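Local coordinates for 3-phytase (Klebsiella pneumoniae, PDB 2WNH), which probably removes phosphate from phytate (inositol hexakisphosphate) as a 3-phytase of the histidine acid phosphatase family, at residues P181-Q193 / T200-E212. The protein carries 3 engineered substitutions. Residues are numbered along the deposited sequence; the frame is centred on the assembly and turned at random.
Sequences PCPIFDTPWRVEQ and TISGLSVMANMVE
Trp189 and Leu204 meet where a small antiparallel ribbon gives way to a helix, and the indole, followed outward, illustrates how one side chain can cover such a junction. Its CB lies near Ile201 CG2 and the carbonyl oxygen of Ser202, which also receives a CA-H...O contact from Trp189 CA (3.3 Å). CG is anti to the carbonyl carbon (chi1 -69°), which lays the ring across the first turn of helix 204-219. There CD1 approaches Ser202 O obliquely, while NE1 has Leu204 N over one face and, at the ring edge, Met207 CE at 3.3 Å. Beyond them, Leu204 CB sits squarely above the six-membered ring, 3.8 Å from its centroid, a CH-pi contact, and at the far end CH2 and CZ3 touch the two Leu204 methyls.

Beside the indole, Ser202 OG ties together Pro188 and Arg190, the residues flanking Trp189: it donates to Pro188 O along an in-plane lone pair (2.7 Å) and accepts from Arg190 N, and it also lies over one face of the Arg190 guanidinium. Ser202 N returns a nearly straight bond to Arg190 O (2.8 Å), continuing the ladder formed by the paired backbones of Glu192 and Thr200. Arg190 NH1 bridges to Glu192 OE2, and a water joins Glu192 OE1 to Thr200 OG1. At the start of the helix Ile184 CD1 packs on Gly203 CA and Val206 CB; farther along, Ile184 CG2 meets Met210 CE (3.6 Å), and Met207 SD makes an oblique Met-aromatic contact with Phe185.

Strand 199-201, paired with 191-193 in the hairpin, leads through Ser202 and Gly203, the N-cap, into helix 204-219; helix 165-175 packs against Phe185, Trp189 and Met207, helix 32-42 against Ile184, Val206 and Met210, and helix 243-250 against Leu204.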
loop_
_atom_site.group_PDB
_atom_site.type_symbol
_atom_site.label_atom_id
_atom_site.label_comp_id
_atom_site.label_asym_id
_atom_site.label_seq_id
_atom_site.Cartn_x
_atom_site.Cartn_y
_atom_site.Cartn_z
ATOM N N PRO B 181 -44.458 23.339 29.140
ATOM C CA PRO B 181 -45.347 22.714 28.154
ATOM C C PRO B 181 -44.590 21.884 27.103
ATOM O O PRO B 181 -43.592 22.343 26.529
ATOM C CB PRO B 181 -46.038 23.916 27.491
ATOM C CG PRO B 181 -45.946 25.015 28.511
ATOM C CD PRO B 181 -44.613 24.805 29.162
ATOM N N CYS B 182 -45.071 20.666 26.877
ATOM C CA CYS B 182 -44.549 19.794 25.831
ATOM C C CYS B 182 -45.774 19.372 25.027
ATOM O O CYS B 182 -46.315 18.288 25.255
ATOM C CB CYS B 182 -43.848 18.591 26.460
ATOM S SG CYS B 182 -42.344 18.014 25.615
ATOM N N PRO B 183 -46.226 20.246 24.102
ATOM C CA PRO B 183 -47.515 20.147 23.394
ATOM C C PRO B 183 -47.842 18.762 22.812
ATOM O O PRO B 183 -48.942 18.243 23.040
ATOM C CB PRO B 183 -47.383 21.184 22.272
ATOM C CG PRO B 183 -46.423 22.171 22.790
ATOM C CD PRO B 183 -45.459 21.426 23.665
ATOM N N ILE B 184 -46.895 18.163 22.090
ATOM C CA ILE B 184 -47.138 16.874 21.412
ATOM C C ILE B 184 -47.696 15.734 22.294
ATOM O O ILE B 184 -48.447 14.884 21.806
ATOM C CB ILE B 184 -45.878 16.390 20.609
ATOM C CG1 ILE B 184 -46.250 15.399 19.494
ATOM C CG2 ILE B 184 -44.826 15.794 21.532
ATOM C CD1 ILE B 184 -47.079 15.999 18.353
ATOM N N PHE B 185 -47.333 15.698 23.574
ATOM C CA PHE B 185 -47.748 14.576 24.421
ATOM C C PHE B 185 -49.195 14.733 24.894
ATOM O O PHE B 185 -49.785 13.791 25.407
ATOM C CB PHE B 185 -46.756 14.344 25.574
ATOM C CG PHE B 185 -45.375 13.957 25.097
ATOM C CD1 PHE B 185 -44.412 14.930 24.840
ATOM C CD2 PHE B 185 -45.059 12.624 24.869
ATOM C CE1 PHE B 185 -43.133 14.573 24.361
ATOM C CE2 PHE B 185 -43.784 12.250 24.390
ATOM C CZ PHE B 185 -42.825 13.234 24.138
ATOM N N ASP B 186 -49.753 15.923 24.675
ATOM C CA ASP B 186 -51.162 16.205 24.963
ATOM C C ASP B 186 -52.111 15.933 23.780
ATOM O O ASP B 186 -53.330 15.828 23.979
ATOM C CB ASP B 186 -51.337 17.662 25.424
ATOM C CG ASP B 186 -50.489 18.008 26.643
ATOM O OD1 ASP B 186 -50.357 17.158 27.562
ATOM O OD2 ASP B 186 -49.956 19.144 26.680
ATOM N N THR B 187 -51.577 15.826 22.560
ATOM C CA THR B 187 -52.437 15.660 21.383
ATOM C C THR B 187 -52.910 14.205 21.224
ATOM O O THR B 187 -52.103 13.271 21.279
ATOM C CB THR B 187 -51.802 16.216 20.056
ATOM O OG1 THR B 187 -51.385 15.145 19.200
ATOM C CG2 THR B 187 -50.625 17.168 20.324
ATOM N N PRO B 188 -54.235 14.007 21.076
ATOM C CA PRO B 188 -54.765 12.679 20.770
ATOM C C PRO B 188 -54.335 12.232 19.378
ATOM O O PRO B 188 -54.054 13.070 18.510
ATOM C CB PRO B 188 -56.291 12.889 20.814
ATOM C CG PRO B 188 -56.480 14.131 21.635
ATOM C CD PRO B 188 -55.318 14.994 21.236
ATOM N N TRP B 189 -54.281 10.923 19.180
ATOM C CA TRP B 189 -53.831 10.360 17.902
ATOM C C TRP B 189 -55.009 10.191 16.959
ATOM O O TRP B 189 -55.921 9.399 17.229
ATOM C CB TRP B 189 -53.165 9.006 18.121
ATOM C CG TRP B 189 -51.829 9.061 18.835
ATOM C CD1 TRP B 189 -51.258 10.145 19.454
ATOM C CD2 TRP B 189 -50.925 7.966 19.027
ATOM N NE1 TRP B 189 -50.047 9.790 20.005
ATOM C CE2 TRP B 189 -49.820 8.459 19.759
ATOM C CE3 TRP B 189 -50.935 6.619 18.642
ATOM C CZ2 TRP B 189 -48.731 7.643 20.116
ATOM C CZ3 TRP B 189 -49.853 5.808 18.998
ATOM C CH2 TRP B 189 -48.775 6.324 19.736
ATOM N N ARG B 190 -54.981 10.930 15.857
ATOM C CA ARG B 190 -56.033 10.836 14.843
ATOM C C ARG B 190 -55.460 10.875 13.437
ATOM O O ARG B 190 -54.390 11.438 13.203
ATOM C CB ARG B 190 -57.053 11.962 15.020
ATOM C CG ARG B 190 -56.568 13.338 14.584
ATOM C CD ARG B 190 -57.503 14.453 15.079
ATOM N NE ARG B 190 -57.261 14.787 16.482
ATOM C CZ ARG B 190 -56.267 15.566 16.917
ATOM N NH1 ARG B 190 -55.399 16.107 16.067
ATOM N NH2 ARG B 190 -56.138 15.806 18.215
ATOM N N VAL B 191 -56.192 10.287 12.498
ATOM C CA VAL B 191 -55.790 10.313 11.100
ATOM C C VAL B 191 -56.085 11.683 10.495
ATOM O O VAL B 191 -57.220 12.168 10.541
ATOM C CB VAL B 191 -56.464 9.177 10.305
ATOM C CG1 VAL B 191 -55.857 9.062 8.923
ATOM C CG2 VAL B 191 -56.319 7.862 11.059
ATOM N N GLU B 192 -55.048 12.314 9.950
ATOM C CA GLU B 192 -55.161 13.633 9.342
ATOM C C GLU B 192 -54.668 13.622 7.895
ATOM O O GLU B 192 -53.845 12.787 7.538
ATOM C CB GLU B 192 -54.363 14.643 10.166
ATOM C CG GLU B 192 -54.803 14.690 11.621
ATOM C CD GLU B 192 -54.181 15.833 12.391
ATOM O OE1 GLU B 192 -52.984 16.122 12.172
ATOM O OE2 GLU B 192 -54.893 16.428 13.228
ATOM N N GLN B 193 -55.174 14.541 7.077
ATOM C CA GLN B 193 -54.684 14.709 5.710
ATOM C C GLN B 193 -54.274 16.151 5.447
ATOM O O GLN B 193 -54.988 17.078 5.812
ATOM C CB GLN B 193 -55.731 14.270 4.678
ATOM C CG GLN B 193 -56.067 12.804 4.695
ATOM C CD GLN B 193 -56.651 12.339 3.363
ATOM O OE1 GLN B 193 -57.552 12.979 2.798
ATOM N NE2 GLN B 193 -56.122 11.233 2.847
ATOM N N THR B 200 -51.263 11.349 7.637
ATOM C CA THR B 200 -50.398 11.114 8.796
ATOM C C THR B 200 -51.255 10.921 10.051
ATOM O O THR B 200 -52.450 11.243 10.044
ATOM C CB THR B 200 -49.431 12.295 9.005
ATOM O OG1 THR B 200 -50.191 13.494 9.181
ATOM C CG2 THR B 200 -48.513 12.459 7.795
ATOM N N ILE B 201 -50.644 10.397 11.113
ATOM C CA ILE B 201 -51.300 10.229 12.412
ATOM C C ILE B 201 -50.826 11.352 13.332
ATOM O O ILE B 201 -49.624 11.518 13.561
ATOM C CB ILE B 201 -50.964 8.862 13.069
ATOM C CG1 ILE B 201 -51.144 7.676 12.096
ATOM C CG2 ILE B 201 -51.683 8.692 14.410
ATOM C CD1 ILE B 201 -52.549 7.292 11.760
ATOM N N SER B 202 -51.760 12.142 13.860
ATOM C CA SER B 202 -51.361 13.231 14.751
ATOM C C SER B 202 -50.712 12.647 16.000
ATOM O O SER B 202 -51.067 11.549 16.454
ATOM C CB SER B 202 -52.564 14.113 15.116
ATOM O OG SER B 202 -53.449 13.371 15.925
ATOM N N GLY B 203 -49.743 13.378 16.552
ATOM C CA GLY B 203 -49.024 12.915 17.734
ATOM C C GLY B 203 -47.912 11.919 17.377
ATOM O O GLY B 203 -46.717 12.245 17.476
ATOM N N LEU B 204 -48.324 10.716 16.973
ATOM C CA LEU B 204 -47.418 9.629 16.609
ATOM C C LEU B 204 -46.418 10.022 15.522
ATOM O O LEU B 204 -45.222 9.740 15.652
ATOM C CB LEU B 204 -48.212 8.401 16.147
ATOM C CG LEU B 204 -47.400 7.193 15.644
ATOM C CD1 LEU B 204 -46.435 6.697 16.711
ATOM C CD2 LEU B 204 -48.307 6.069 15.244
ATOM N N SER B 205 -46.890 10.676 14.467
ATOM C CA SER B 205 -45.993 10.988 13.356
ATOM C C SER B 205 -44.852 11.890 13.806
ATOM O O SER B 205 -43.702 11.640 13.444
ATOM C CB SER B 205 -46.728 11.551 12.128
ATOM O OG SER B 205 -47.332 12.800 12.407
ATOM N N VAL B 206 -45.156 12.917 14.607
ATOM C CA VAL B 206 -44.116 13.821 15.099
ATOM C C VAL B 206 -43.230 13.115 16.133
ATOM O O VAL B 206 -42.022 13.306 16.135
ATOM C CB VAL B 206 -44.680 15.166 15.607
ATOM C CG1 VAL B 206 -43.545 16.084 16.090
ATOM C CG2 VAL B 206 -45.444 15.871 14.479
ATOM N N MET B 207 -43.820 12.271 16.980
ATOM C CA MET B 207 -43.010 11.449 17.879
ATOM C C MET B 207 -42.006 10.599 17.109
ATOM O O MET B 207 -40.851 10.463 17.524
ATOM C CB MET B 207 -43.872 10.564 18.766
ATOM C CG MET B 207 -44.460 11.331 19.950
ATOM S SD MET B 207 -45.456 10.268 20.989
ATOM C CE MET B 207 -47.079 10.953 20.698
ATOM N N ALA B 208 -42.460 10.036 15.994
ATOM C CA ALA B 208 -41.579 9.249 15.118
ATOM C C ALA B 208 -40.443 10.109 14.547
ATOM O O ALA B 208 -39.299 9.631 14.482
ATOM C CB ALA B 208 -42.399 8.591 13.992
ATOM N N ASN B 209 -40.745 11.348 14.148
ATOM C CA ASN B 209 -39.728 12.323 13.732
ATOM C C ASN B 209 -38.697 12.539 14.847
ATOM O O ASN B 209 -37.498 12.678 14.586
ATOM C CB ASN B 209 -40.334 13.717 13.436
ATOM C CG ASN B 209 -41.186 13.779 12.178
ATOM O OD1 ASN B 209 -42.060 14.661 12.066
ATOM N ND2 ASN B 209 -40.934 12.888 11.216
ATOM N N MET B 210 -39.177 12.626 16.092
ATOM C CA MET B 210 -38.283 12.838 17.234
ATOM C C MET B 210 -37.350 11.644 17.452
ATOM O O MET B 210 -36.152 11.823 17.630
ATOM C CB MET B 210 -39.089 13.134 18.508
ATOM C CG MET B 210 -39.728 14.501 18.507
ATOM S SD MET B 210 -40.692 14.708 20.038
ATOM C CE MET B 210 -42.282 14.211 19.482
ATOM N N VAL B 211 -37.912 10.435 17.448
ATOM C CA VAL B 211 -37.145 9.198 17.625
ATOM C C VAL B 211 -36.098 9.002 16.516
ATOM O O VAL B 211 -34.961 8.664 16.809
ATOM C CB VAL B 211 -38.082 7.983 17.742
ATOM C CG1 VAL B 211 -37.308 6.654 17.643
ATOM C CG2 VAL B 211 -38.861 8.067 19.060
ATOM N N GLU B 212 -36.475 9.233 15.264
ATOM C CA GLU B 212 -35.481 9.200 14.162
ATOM C C GLU B 212 -34.336 10.192 14.397
ATOM O O GLU B 212 -33.163 9.838 14.231
ATOM C CB GLU B 212 -36.147 9.468 12.818
ATOM C CG GLU B 212 -35.198 9.306 11.596
ATOM C CD GLU B 212 -34.725 7.868 11.354
ATOM O OE1 GLU B 212 -35.471 6.901 11.640
ATOM O OE2 GLU B 212 -33.590 7.707 10.833
HETATM O O HOH W 1 -50.599 14.411 11.531
#